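Local coordinates for hypothetical protein (Staphylococcus aureus subsp. aureus, PDB 2ETS) that is of unknown function but folds as a four-helix bundle representative of the bacterial DUF1798 family, at residues D15-L20 and N116-V121; E23-Q28 and S109-L114; Q29-V34 and T98-F103; P49-I54 and L89-H94. All blocks are in the same frame, centred on the assembly; numbering follows the deposited sequence. Where two conformers were deposited one is given.

Contact 1: D15-L20 and N116-V121; sequences DLVESL and NILDGV
Val17 and Leu118 bring their backbones to 6.3 Å, CA to CA, where two helices of the four-helix bundle run antiparallel. The axes of 15-20 and 116-120 come within 9.7 Å, with a crossing angle of -160°. This is the pairing of the first and last long helices near the end of the bundle that holds the C-terminus. Most of the packing runs through Val17, whose two methyls split the work, with no hydrogen bond across the pair. Val17 CG1, trans to the amide nitrogen (chi1 178°), rides over the backbone of the last helix and meets Leu118 CB at 4.0 Å. The other methyl turns inward, and Val17 CG2 packs on Ile117 CG2 at 3.6 Å. Val121, where the chain leaves the helix, stands more loosely beside it.

Beyond these inner residues, Ile117 rests on Ile68 and Met74, and Val121 on Phe67 and Val71, which puts the connection between the second and third long helices against this end of the pair. The carbonyl of Val121 also accepts a hydrogen bond from the side chain of Asn14. On the solvent side, Leu118 swings its tip back toward the first helix, and Leu118 CD1 meets the aliphatic part of Glu18 at CG, 3.8 Å away.

Contact 2: E23-Q28 and S109-L114; sequences EVNNMQ and SVQYDL
The middle of the antiparallel pair made by helices 12-37 and 100-120 is a valine set among three side chains of the opposite helix. Val24 CG2 points into the core and meets two of them: Val110 CG1 at 3.8 Å, and Leu114 CD1, tip to tip, at 3.9 Å. The other methyl is directed outward by a chi1 of 171°, and Val24 CG1 lies against the aliphatic stem of Gln111, with Gln111 CG at 3.8 Å.

In the four-helix bundle this is a central layer. The axes of 23-28 and 109-114 approach to 10.9 Å at a crossing angle of -165°; Val110 continues inward onto Leu82, Asn85 and Ile86 of helix 76-92, while the selenomethionine at position 27 packs against Tyr50 and Ile54 of helix 43-63.

Toward solvent the contact turns polar. Gln111 extends across Val24 to put NE2 2.9 Å from Asn25 OD1, but the angle is too poor for a hydrogen bond, and the two amide planes stand 65° apart. The other end of the amide is better served: a water donates to Gln111 OE1 at 2.7 Å. The same water makes a weak, longer bond to Gln28 OE1, bridging the two helices through two side-chain amide oxygens.

Contact 3: Q29-V34 and T98-F103; sequences QNFENV and TSRKLF
Glu32 and Arg100 form a salt bridge across the outer side of this contact. Its strong arm is Arg100 NH1 to Glu32 OE2, 2.7 Å long and nearly straight at 167°, directed at the syn lone pair of the carboxylate and lying almost in the guanidinium plane. The second arm, from Arg100 NH2 to Glu32 OE1, is weak at 3.5 Å; the two flat groups are twisted 39° apart, short of a coplanar fork. Arg100 reaches the acid through a bend late in its chain, which also brings one face of its guanidinium over Phe31 CE2.

Beneath the ion pair lies the aromatic centre. The rings of Phe31 and Phe103 make an offset stack, centroids 4.3 Å apart and planes at 17°, the two side chains coming in from their separate helices and overlapping only in part. The offset carries Phe103 CE2 past the Phe31 ring onto Phe31 CB, 3.5 Å away. This closes the end of the four-helix bundle where helix 100-120 begins, its N-cap Ser99 accepting from Leu102 N through OG at 3.2 Å.

At the far rim, Phe31 CE1 is 3.5 Å from Thr98 O, which approaches the ring edge and accepts a hydrogen bond from Lys35 NZ; the Thr98 methyl touches the same ring carbon. That threonine's OG1 bonds to Glu92 O, while Phe103 continues inward onto Leu89 and Cys93.

Contact 4: P49-I54 and L89-H94; sequences PYTEHI and LSVECH
Tyr50 and His94 meet as an offset edge-to-face pair: the edge of the imidazole is turned toward the tyrosine face, with planes at 76° and centroids 5.2 Å apart. The nearest atoms are His94 NE2 and Tyr50 CD2, at 3.3 Å. Along its own edge the tyrosine ring also passes the carbonyl of Ser90, with Tyr50 CD2 to Ser90 O at 3.6 Å. Cys93 SG lies obliquely 5.4 Å from the centroid of the Tyr50 ring.

Ser90 sits where the two backbones come closest, its CA 5.7 Å from that of Thr51. Ser90 CB packs on Ile54 CG1 at 3.9 Å, while OG faces the Thr51 methyl. That methyl, Thr51 CG2, also meets Val91 CG2 at 3.5 Å. The same torsion (chi1 59°) sets Thr51 OG1 between N and C, back along its own helix, where it bonds to the carbonyls of Val47 and Lys48. Ser90 OG likewise bonds to the carbonyl of Glu87, and it also accepts from a water at 2.7 Å that gives a second, weak bond to Thr51 O.

Further out, both aromatic groups are fixed at their polar ends. Tyr50 OH is hydrogen-bonded to Glu23 of helix 12-37, and His94 ND1 pairs with His41 ND1. The contact joins helices 43-63 and 76-92 on one side of the four-helix bundle, with Leu89 packed on Met27 of helix 12-37 and on Lys106 and Val110 of helix 100-120.

In the fold
Contacts 1, 2 and 3 follow one another along the same antiparallel pair, helices 12-37 and 100-120. The centres of contacts 1 and 2 are about 11 Å apart, and those of contacts 2 and 3 about 13 Å. Contacts 1 and 3 lie on opposite sides of the chain's centre, about 24 Å between centres. Contact 4 belongs to the other two long helices, and its loop is nested within those closed by the other three. It meets contact 2 through Glu23 OE2, 2.6 Å from His53 NE2, and contact 3 through Val34 CG2, 3.7 Å from Cys93 O. Contacts 1 and 4 do not touch. The function is unknown, so none of the contacts can be tied to an active site.

Contact 1: D15-L20 and N116-V121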
loop_
_atom_site.group_PDB
_atom_site.type_symbol
_atom_site.label_atom_id
_atom_site.label_comp_id
_atom_site.label_asym_id
_atom_site.label_seq_id
_atom_site.Cartn_x
_atom_site.Cartn_y
_atom_site.Cartn_z
ATOM N N ASP A 15 0.832 13.824 4.009
ATOM C CA ASP A 15 -0.447 13.237 4.370
ATOM C C ASP A 15 -0.797 12.063 3.479
ATOM O O ASP A 15 -1.392 11.097 3.938
ATOM C CB ASP A 15 -1.560 14.286 4.333
ATOM C CG ASP A 15 -1.358 15.376 5.364
ATOM O OD1 ASP A 15 -0.805 15.082 6.446
ATOM O OD2 ASP A 15 -1.748 16.528 5.088
ATOM N N LEU A 16 -0.433 12.151 2.202
ATOM C CA LEU A 16 -0.651 11.050 1.276
ATOM C C LEU A 16 0.106 9.791 1.702
ATOM O O LEU A 16 -0.451 8.702 1.684
ATOM C CB LEU A 16 -0.220 11.431 -0.149
ATOM C CG LEU A 16 -1.297 12.102 -1.002
ATOM C CD1 LEU A 16 -0.683 12.753 -2.251
ATOM C CD2 LEU A 16 -2.369 11.078 -1.391
ATOM N N VAL A 17 1.375 9.962 2.072
ATOM C CA VAL A 17 2.234 8.860 2.442
ATOM C C VAL A 17 1.781 8.261 3.791
ATOM O O VAL A 17 1.637 7.022 3.930
ATOM C CB VAL A 17 3.759 9.291 2.409
ATOM C CG1 VAL A 17 4.691 8.161 2.844
ATOM C CG2 VAL A 17 4.176 9.725 1.000
ATOM N N GLU A 18 1.532 9.132 4.762
ATOM C CA GLU A 18 0.946 8.714 6.056
ATOM C C GLU A 18 -0.384 7.970 5.867
ATOM O O GLU A 18 -0.700 7.015 6.591
ATOM C CB GLU A 18 0.769 9.922 7.002
ATOM C CG GLU A 18 2.007 10.131 7.851
ATOM C CD GLU A 18 1.999 11.413 8.674
ATOM O OE1 GLU A 18 1.636 12.490 8.138
ATOM O OE2 GLU A 18 2.372 11.340 9.871
ATOM N N SER A 19 -1.153 8.419 4.881
ATOM C CA SER A 19 -2.362 7.729 4.515
ATOM C C SER A 19 -2.113 6.310 4.021
ATOM O O SER A 19 -2.848 5.405 4.375
ATOM C CB SER A 19 -3.117 8.502 3.452
ATOM O OG SER A 19 -4.414 7.963 3.352
ATOM N N LEU A 20 -1.102 6.109 3.183
ATOM C CA LEU A 20 -0.791 4.769 2.707
ATOM C C LEU A 20 -0.234 3.904 3.849
ATOM O O LEU A 20 -0.517 2.720 3.942
ATOM C CB LEU A 20 0.221 4.816 1.558
ATOM C CG LEU A 20 -0.247 5.392 0.225
ATOM C CD1 LEU A 20 0.944 5.546 -0.703
ATOM C CD2 LEU A 20 -1.269 4.481 -0.395
ATOM N N ASN A 116 10.942 5.417 4.005
ATOM C CA ASN A 116 12.008 6.149 3.357
ATOM C C ASN A 116 11.450 7.357 2.632
ATOM O O ASN A 116 12.091 8.419 2.550
ATOM C CB ASN A 116 12.761 5.256 2.358
ATOM C CG ASN A 116 13.711 4.278 3.035
ATOM O OD1 ASN A 116 14.163 4.496 4.160
ATOM N ND2 ASN A 116 14.025 3.204 2.344
ATOM N N ILE A 117 10.261 7.176 2.078
ATOM C CA ILE A 117 9.611 8.229 1.342
ATOM C C ILE A 117 9.195 9.270 2.347
ATOM O O ILE A 117 9.508 10.450 2.175
ATOM C CB ILE A 117 8.394 7.712 0.535
ATOM C CG1 ILE A 117 8.885 6.862 -0.632
ATOM C CG2 ILE A 117 7.554 8.863 0.024
ATOM C CD1 ILE A 117 7.766 6.151 -1.407
ATOM N N LEU A 118 8.528 8.820 3.411
ATOM C CA LEU A 118 8.091 9.724 4.476
ATOM C C LEU A 118 9.270 10.536 4.959
ATOM O O LEU A 118 9.161 11.733 5.013
ATOM C CB LEU A 118 7.430 8.975 5.645
ATOM C CG LEU A 118 6.767 9.843 6.731
ATOM C CD1 LEU A 118 5.440 10.452 6.243
ATOM C CD2 LEU A 118 6.541 9.054 8.028
ATOM N N ASP A 119 10.405 9.902 5.266
ATOM C CA ASP A 119 11.624 10.667 5.636
ATOM C C ASP A 119 12.002 11.676 4.560
ATOM O O ASP A 119 12.309 12.808 4.869
ATOM C CB ASP A 119 12.865 9.785 5.854
ATOM C CG ASP A 119 12.674 8.727 6.904
ATOM O OD1 ASP A 119 11.598 8.698 7.546
ATOM O OD2 ASP A 119 13.608 7.900 7.062
ATOM N N GLY A 120 12.006 11.240 3.302
ATOM C CA GLY A 120 12.396 12.090 2.184
ATOM C C GLY A 120 11.505 13.305 1.932
ATOM O O GLY A 120 11.967 14.299 1.406
ATOM N N VAL A 121 10.223 13.214 2.274
ATOM C CA VAL A 121 9.254 14.273 1.976
ATOM C C VAL A 121 8.908 14.976 3.272
ATOM O O VAL A 121 7.754 15.046 3.664
ATOM C CB VAL A 121 7.961 13.719 1.285
ATOM C CG1 VAL A 121 8.311 12.905 0.027
ATOM C CG2 VAL A 121 7.115 12.872 2.231
#

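Contact 2: E23-Q28 and S109-L114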
loop_
_atom_site.group_PDB
_atom_site.type_symbol
_atom_site.label_atom_id
_atom_site.label_comp_id
_atom_site.label_asym_id
_atom_site.label_seq_id
_atom_site.Cartn_x
_atom_site.Cartn_y
_atom_site.Cartn_z
ATOM N N GLU A 23 -3.065 2.708 5.730
ATOM C CA GLU A 23 -3.796 1.718 4.945
ATOM C C GLU A 23 -3.092 0.333 4.848
ATOM O O GLU A 23 -3.739 -0.717 4.929
ATOM C CB GLU A 23 -4.109 2.283 3.573
ATOM C CG GLU A 23 -5.250 3.307 3.593
ATOM C CD GLU A 23 -6.604 2.705 3.954
ATOM O OE1 GLU A 23 -6.655 1.487 4.272
ATOM O OE2 GLU A 23 -7.620 3.450 3.907
ATOM N N VAL A 24 -1.767 0.345 4.699
ATOM C CA VAL A 24 -0.989 -0.894 4.664
ATOM C C VAL A 24 -1.101 -1.645 6.036
ATOM O O VAL A 24 -1.188 -2.882 6.090
ATOM C CB VAL A 24 0.458 -0.581 4.260
ATOM C CG1 VAL A 24 1.358 -1.785 4.406
ATOM C CG2 VAL A 24 0.503 -0.069 2.798
ATOM N N ASN A 25 -1.104 -0.907 7.135
ATOM C CA ASN A 25 -1.425 -1.506 8.439
ATOM C C ASN A 25 -2.817 -2.116 8.519
ATOM O O ASN A 25 -3.026 -3.188 9.034
ATOM C CB ASN A 25 -1.271 -0.474 9.531
ATOM C CG ASN A 25 0.163 -0.135 9.786
ATOM O OD1 ASN A 25 1.015 -1.026 9.849
ATOM N ND2 ASN A 25 0.454 1.157 9.927
ATOM N N ASN A 26 -3.774 -1.434 7.963
ATOM C CA ASN A 26 -5.103 -1.954 7.875
ATOM C C ASN A 26 -5.143 -3.237 7.074
ATOM O O ASN A 26 -5.878 -4.147 7.405
ATOM C CB ASN A 26 -5.977 -0.913 7.176
ATOM C CG ASN A 26 -7.385 -1.015 7.567
ATOM O OD1 ASN A 26 -7.691 -1.148 8.742
ATOM N ND2 ASN A 26 -8.284 -0.938 6.589
HETATM N N MSE A 27 -4.399 -3.278 5.978
HETATM C CA MSE A 27 -4.305 -4.496 5.159
HETATM C C MSE A 27 -3.756 -5.667 5.969
HETATM O O MSE A 27 -4.181 -6.790 5.787
HETATM C CB MSE A 27 -3.431 -4.256 3.946
HETATM C CG MSE A 27 -4.040 -3.268 2.990
HETATM SE SE MSE A 27 -2.804 -2.888 1.562
HETATM C CE MSE A 27 -3.367 -1.064 1.249
ATOM N N GLN A 28 -2.817 -5.409 6.872
ATOM C CA GLN A 28 -2.295 -6.473 7.708
ATOM C C GLN A 28 -3.404 -7.025 8.628
ATOM O O GLN A 28 -3.537 -8.235 8.802
ATOM C CB GLN A 28 -1.100 -5.995 8.528
ATOM C CG GLN A 28 -0.375 -7.143 9.257
ATOM C CD GLN A 28 0.937 -6.693 9.920
ATOM O OE1 GLN A 28 1.303 -5.512 9.885
ATOM N NE2 GLN A 28 1.638 -7.642 10.541
ATOM N N SER A 109 8.370 -4.983 2.977
ATOM C CA SER A 109 9.050 -4.260 1.940
ATOM C C SER A 109 8.350 -2.934 1.628
ATOM O O SER A 109 8.994 -1.925 1.487
ATOM C CB SER A 109 9.147 -5.171 0.685
ATOM O OG SER A 109 9.176 -4.416 -0.494
ATOM N N VAL A 110 7.026 -2.963 1.522
ATOM C CA VAL A 110 6.218 -1.758 1.332
ATOM C C VAL A 110 6.345 -0.763 2.507
ATOM O O VAL A 110 6.574 0.437 2.283
ATOM C CB VAL A 110 4.747 -2.142 1.068
ATOM C CG1 VAL A 110 3.837 -0.970 1.120
ATOM C CG2 VAL A 110 4.639 -2.817 -0.318
ATOM N N GLN A 111 6.251 -1.250 3.742
ATOM C CA GLN A 111 6.392 -0.349 4.909
ATOM C C GLN A 111 7.797 0.222 4.879
ATOM O O GLN A 111 7.986 1.414 5.167
ATOM C CB GLN A 111 6.081 -1.042 6.265
ATOM C CG GLN A 111 4.667 -1.667 6.300
ATOM C CD GLN A 111 4.308 -2.471 7.574
ATOM O OE1 GLN A 111 5.043 -3.399 7.995
ATOM N NE2 GLN A 111 3.145 -2.123 8.182
ATOM N N TYR A 112 8.779 -0.594 4.463
ATOM C CA TYR A 112 10.143 -0.091 4.406
ATOM C C TYR A 112 10.280 1.091 3.406
ATOM O O TYR A 112 10.765 2.172 3.745
ATOM C CB TYR A 112 11.144 -1.223 4.131
ATOM C CG TYR A 112 12.518 -0.713 3.888
ATOM C CD1 TYR A 112 12.906 -0.300 2.613
ATOM C CD2 TYR A 112 13.434 -0.603 4.928
ATOM C CE1 TYR A 112 14.175 0.213 2.383
ATOM C CE2 TYR A 112 14.718 -0.095 4.700
ATOM C CZ TYR A 112 15.069 0.316 3.436
ATOM O OH TYR A 112 16.317 0.844 3.202
ATOM N N ASP A 113 9.807 0.898 2.193
ATOM C CA ASP A 113 9.797 1.973 1.207
ATOM C C ASP A 113 9.031 3.221 1.645
ATOM O O ASP A 113 9.463 4.357 1.434
ATOM C CB ASP A 113 9.164 1.454 -0.061
ATOM C CG ASP A 113 10.081 0.501 -0.828
ATOM O OD1 ASP A 113 11.310 0.464 -0.546
ATOM O OD2 ASP A 113 9.551 -0.191 -1.728
ATOM N N LEU A 114 7.849 2.996 2.199
ATOM C CA LEU A 114 7.000 4.088 2.663
ATOM C C LEU A 114 7.688 4.951 3.716
ATOM O O LEU A 114 7.565 6.176 3.699
ATOM C CB LEU A 114 5.689 3.524 3.215
ATOM C CG LEU A 114 4.711 3.017 2.145
ATOM C CD1 LEU A 114 3.501 2.436 2.818
ATOM C CD2 LEU A 114 4.275 4.126 1.180
HETATM O O HOH W 1 4.730 -5.500 9.656
#

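Contact 3: Q29-V34 and T98-F103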
loop_
_atom_site.group_PDB
_atom_site.type_symbol
_atom_site.label_atom_id
_atom_site.label_comp_id
_atom_site.label_asym_id
_atom_site.label_seq_id
_atom_site.Cartn_x
_atom_site.Cartn_y
_atom_site.Cartn_z
ATOM N N GLN A 29 -4.227 -6.152 9.163
ATOM C CA GLN A 29 -5.305 -6.591 10.055
ATOM C C GLN A 29 -6.363 -7.378 9.288
ATOM O O GLN A 29 -6.860 -8.363 9.788
ATOM C CB GLN A 29 -5.929 -5.424 10.820
ATOM C CG GLN A 29 -5.742 -5.473 12.365
ATOM C CD GLN A 29 -5.887 -6.901 12.982
ATOM O OE1 GLN A 29 -6.960 -7.526 12.931
ATOM N NE2 GLN A 29 -4.792 -7.407 13.562
ATOM N N ASN A 30 -6.646 -6.971 8.049
ATOM C CA ASN A 30 -7.603 -7.668 7.203
ATOM C C ASN A 30 -7.129 -9.094 6.894
ATOM O O ASN A 30 -7.888 -10.066 6.931
ATOM C CB ASN A 30 -7.806 -6.880 5.908
ATOM C CG ASN A 30 -8.830 -5.755 6.065
ATOM O OD1 ASN A 30 -9.996 -6.020 6.256
ATOM N ND2 ASN A 30 -8.385 -4.505 6.016
ATOM N N PHE A 31 -5.854 -9.208 6.597
ATOM C CA PHE A 31 -5.268 -10.491 6.294
ATOM C C PHE A 31 -5.387 -11.386 7.532
ATOM O O PHE A 31 -5.759 -12.552 7.428
ATOM C CB PHE A 31 -3.815 -10.298 5.862
ATOM C CG PHE A 31 -3.047 -11.580 5.721
ATOM C CD1 PHE A 31 -3.258 -12.409 4.622
ATOM C CD2 PHE A 31 -2.116 -11.956 6.677
ATOM C CE1 PHE A 31 -2.545 -13.580 4.468
ATOM C CE2 PHE A 31 -1.393 -13.141 6.525
ATOM C CZ PHE A 31 -1.606 -13.954 5.405
ATOM N N GLU A 32 -5.081 -10.837 8.700
ATOM C CA GLU A 32 -5.232 -11.576 9.958
ATOM C C GLU A 32 -6.657 -12.013 10.201
ATOM O O GLU A 32 -6.879 -13.083 10.759
ATOM C CB GLU A 32 -4.746 -10.761 11.163
ATOM C CG GLU A 32 -3.241 -10.622 11.248
ATOM C CD GLU A 32 -2.479 -11.952 11.286
ATOM O OE1 GLU A 32 -2.962 -12.955 11.868
ATOM O OE2 GLU A 32 -1.359 -11.969 10.750
ATOM N N ASN A 33 -7.611 -11.185 9.795
ATOM C CA ASN A 33 -9.006 -11.531 9.993
ATOM C C ASN A 33 -9.444 -12.666 9.067
ATOM O O ASN A 33 -10.032 -13.620 9.554
ATOM C CB ASN A 33 -9.906 -10.296 9.882
ATOM C CG ASN A 33 -9.785 -9.361 11.100
ATOM O OD1 ASN A 33 -10.447 -8.330 11.157
ATOM N ND2 ASN A 33 -8.949 -9.725 12.067
ATOM N N VAL A 34 -9.111 -12.598 7.767
ATOM C CA VAL A 34 -9.514 -13.687 6.845
ATOM C C VAL A 34 -8.831 -15.012 7.212
ATOM O O VAL A 34 -9.384 -16.087 6.997
ATOM C CB VAL A 34 -9.321 -13.355 5.294
ATOM C CG1 VAL A 34 -10.013 -12.054 4.947
ATOM C CG2 VAL A 34 -7.859 -13.307 4.871
ATOM N N THR A 98 -4.377 -16.548 0.667
ATOM C CA THR A 98 -3.127 -15.796 0.507
ATOM C C THR A 98 -2.016 -16.372 1.425
ATOM O O THR A 98 -2.203 -16.573 2.654
ATOM C CB THR A 98 -3.354 -14.304 0.809
ATOM O OG1 THR A 98 -4.216 -13.729 -0.197
ATOM C CG2 THR A 98 -2.048 -13.562 0.910
ATOM N N SER A 99 -0.846 -16.594 0.840
ATOM C CA SER A 99 0.326 -17.075 1.587
ATOM C C SER A 99 0.859 -16.093 2.624
ATOM O O SER A 99 1.267 -14.988 2.288
ATOM C CB SER A 99 1.475 -17.365 0.609
ATOM O OG SER A 99 2.689 -17.549 1.321
ATOM N N ARG A 100 0.920 -16.509 3.879
ATOM C CA ARG A 100 1.448 -15.633 4.934
ATOM C C ARG A 100 2.895 -15.223 4.653
ATOM O O ARG A 100 3.282 -14.077 4.841
ATOM C CB ARG A 100 1.396 -16.334 6.275
ATOM C CG ARG A 100 2.012 -15.508 7.391
ATOM C CD ARG A 100 1.761 -16.133 8.754
ATOM N NE ARG A 100 0.335 -16.232 9.062
ATOM C CZ ARG A 100 -0.406 -15.274 9.628
ATOM N NH1 ARG A 100 0.145 -14.103 9.940
ATOM N NH2 ARG A 100 -1.713 -15.485 9.876
ATOM N N LYS A 101 3.684 -16.200 4.228
ATOM C CA LYS A 101 5.076 -15.992 3.924
ATOM C C LYS A 101 5.251 -14.849 2.897
ATOM O O LYS A 101 6.017 -13.916 3.121
ATOM C CB LYS A 101 5.668 -17.331 3.445
ATOM C CG LYS A 101 7.075 -17.259 2.906
ATOM C CD LYS A 101 7.601 -18.670 2.592
ATOM C CE LYS A 101 8.488 -18.719 1.342
ATOM N NZ LYS A 101 9.686 -17.828 1.446
ATOM N N LEU A 102 4.507 -14.905 1.809
ATOM C CA LEU A 102 4.716 -13.974 0.686
ATOM C C LEU A 102 4.055 -12.618 0.971
ATOM O O LEU A 102 4.595 -11.583 0.616
ATOM C CB LEU A 102 4.167 -14.564 -0.615
ATOM C CG LEU A 102 4.810 -15.869 -1.115
ATOM C CD1 LEU A 102 4.112 -16.338 -2.391
ATOM C CD2 LEU A 102 6.294 -15.743 -1.351
ATOM N N PHE A 103 2.892 -12.660 1.619
ATOM C CA PHE A 103 2.145 -11.460 2.003
ATOM C C PHE A 103 2.920 -10.604 2.995
ATOM O O PHE A 103 3.086 -9.395 2.798
ATOM C CB PHE A 103 0.778 -11.831 2.572
ATOM C CG PHE A 103 -0.075 -10.633 2.916
ATOM C CD1 PHE A 103 -0.814 -10.025 1.955
ATOM C CD2 PHE A 103 -0.065 -10.093 4.193
ATOM C CE1 PHE A 103 -1.575 -8.912 2.255
ATOM C CE2 PHE A 103 -0.825 -9.006 4.510
ATOM C CZ PHE A 103 -1.576 -8.407 3.557
#

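Contact 4: P49-I54 and L89-H94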
loop_
_atom_site.group_PDB
_atom_site.type_symbol
_atom_site.label_atom_id
_atom_site.label_comp_id
_atom_site.label_asym_id
_atom_site.label_seq_id
_atom_site.Cartn_x
_atom_site.Cartn_y
_atom_site.Cartn_z
ATOM N N PRO A 49 -14.811 -2.137 -3.333
ATOM C CA PRO A 49 -14.754 -0.795 -2.768
ATOM C C PRO A 49 -13.424 -0.443 -2.098
ATOM O O PRO A 49 -12.943 0.681 -2.216
ATOM C CB PRO A 49 -15.888 -0.802 -1.724
ATOM C CG PRO A 49 -16.772 -1.928 -2.090
ATOM C CD PRO A 49 -15.870 -2.952 -2.707
ATOM N N TYR A 50 -12.815 -1.413 -1.432
ATOM C CA TYR A 50 -11.573 -1.176 -0.740
ATOM C C TYR A 50 -10.426 -0.885 -1.699
ATOM O O TYR A 50 -9.678 0.089 -1.530
ATOM C CB TYR A 50 -11.197 -2.376 0.129
ATOM C CG TYR A 50 -9.952 -2.094 0.912
ATOM C CD1 TYR A 50 -9.977 -1.197 1.994
ATOM C CD2 TYR A 50 -8.739 -2.642 0.536
ATOM C CE1 TYR A 50 -8.815 -0.925 2.722
ATOM C CE2 TYR A 50 -7.569 -2.350 1.224
ATOM C CZ TYR A 50 -7.625 -1.516 2.335
ATOM O OH TYR A 50 -6.477 -1.225 3.012
ATOM N N THR A 51 -10.290 -1.742 -2.700
ATOM C CA THR A 51 -9.220 -1.593 -3.718
ATOM C C THR A 51 -9.421 -0.327 -4.534
ATOM O O THR A 51 -8.470 0.343 -4.876
ATOM C CB THR A 51 -9.179 -2.776 -4.673
ATOM O OG1 THR A 51 -10.449 -2.881 -5.332
ATOM C CG2 THR A 51 -8.844 -4.049 -3.927
ATOM N N GLU A 52 -10.658 0.014 -4.829
ATOM C CA GLU A 52 -10.932 1.295 -5.484
ATOM C C GLU A 52 -10.553 2.508 -4.620
ATOM O O GLU A 52 -10.075 3.507 -5.139
ATOM C CB GLU A 52 -12.394 1.366 -5.890
ATOM C CG GLU A 52 -12.719 0.423 -7.037
ATOM C CD GLU A 52 -14.152 0.577 -7.527
ATOM O OE1 GLU A 52 -14.956 1.279 -6.856
ATOM O OE2 GLU A 52 -14.463 -0.013 -8.585
ATOM N N HIS A 53 -10.746 2.421 -3.308
ATOM C CA HIS A 53 -10.343 3.512 -2.411
ATOM C C HIS A 53 -8.810 3.611 -2.389
ATOM O O HIS A 53 -8.241 4.703 -2.391
ATOM C CB HIS A 53 -10.929 3.300 -1.010
ATOM C CG HIS A 53 -10.156 3.945 0.100
ATOM N ND1 HIS A 53 -10.237 5.293 0.395
ATOM C CD2 HIS A 53 -9.346 3.402 1.043
ATOM C CE1 HIS A 53 -9.469 5.557 1.439
ATOM N NE2 HIS A 53 -8.915 4.427 1.854
ATOM N N ILE A 54 -8.152 2.468 -2.362
ATOM C CA ILE A 54 -6.680 2.438 -2.478
ATOM C C ILE A 54 -6.188 3.020 -3.841
ATOM O O ILE A 54 -5.231 3.809 -3.885
ATOM C CB ILE A 54 -6.148 1.016 -2.273
ATOM C CG1 ILE A 54 -6.483 0.475 -0.865
ATOM C CG2 ILE A 54 -4.623 0.946 -2.525
ATOM C CD1 ILE A 54 -6.084 1.371 0.309
ATOM N N LEU A 89 -1.283 -6.099 -2.368
ATOM C CA LEU A 89 -1.678 -6.264 -0.959
ATOM C C LEU A 89 -3.114 -5.867 -0.669
ATOM O O LEU A 89 -3.778 -6.472 0.202
ATOM C CB LEU A 89 -0.786 -5.401 -0.067
ATOM C CG LEU A 89 0.694 -5.792 0.017
ATOM C CD1 LEU A 89 1.369 -4.691 0.831
ATOM C CD2 LEU A 89 0.946 -7.202 0.632
ATOM N N SER A 90 -3.580 -4.814 -1.346
ATOM C CA SER A 90 -4.917 -4.305 -1.106
ATOM C C SER A 90 -5.968 -5.352 -1.520
ATOM O O SER A 90 -7.029 -5.390 -0.948
ATOM C CB SER A 90 -5.156 -3.022 -1.863
ATOM O OG SER A 90 -5.364 -3.270 -3.243
ATOM N N VAL A 91 -5.609 -6.234 -2.459
ATOM C CA VAL A 91 -6.450 -7.360 -2.873
ATOM C C VAL A 91 -6.187 -8.633 -2.053
ATOM O O VAL A 91 -7.132 -9.299 -1.553
ATOM C CB VAL A 91 -6.205 -7.698 -4.362
ATOM C CG1 VAL A 91 -6.797 -9.054 -4.683
ATOM C CG2 VAL A 91 -6.826 -6.654 -5.218
ATOM N N GLU A 92 -4.908 -8.944 -1.863
ATOM C CA GLU A 92 -4.534 -10.228 -1.275
ATOM C C GLU A 92 -4.967 -10.360 0.183
ATOM O O GLU A 92 -5.160 -11.487 0.693
ATOM C CB GLU A 92 -3.039 -10.472 -1.433
ATOM C CG GLU A 92 -2.657 -10.695 -2.865
ATOM C CD GLU A 92 -1.151 -10.751 -3.077
ATOM O OE1 GLU A 92 -0.377 -10.762 -2.100
ATOM O OE2 GLU A 92 -0.764 -10.803 -4.250
ATOM N N CYS A 93 -5.184 -9.225 0.835
ATOM C CA CYS A 93 -5.443 -9.229 2.257
ATOM C C CYS A 93 -6.873 -9.698 2.564
ATOM O O CYS A 93 -7.252 -9.882 3.741
ATOM C CB CYS A 93 -5.147 -7.850 2.848
ATOM S SG CYS A 93 -6.377 -6.579 2.368
ATOM N N HIS A 94 -7.643 -9.912 1.497
ATOM C CA HIS A 94 -9.038 -10.297 1.610
ATOM C C HIS A 94 -9.249 -11.773 1.302
ATOM O O HIS A 94 -10.382 -12.242 1.299
ATOM C CB HIS A 94 -9.888 -9.438 0.658
ATOM C CG HIS A 94 -9.852 -7.978 0.972
ATOM N ND1 HIS A 94 -10.446 -7.432 2.106
ATOM C CD2 HIS A 94 -9.313 -6.942 0.289
ATOM C CE1 HIS A 94 -10.243 -6.125 2.106
ATOM N NE2 HIS A 94 -9.560 -5.803 1.015
HETATM O O HOH W 2 -5.689 -1.444 -5.195
#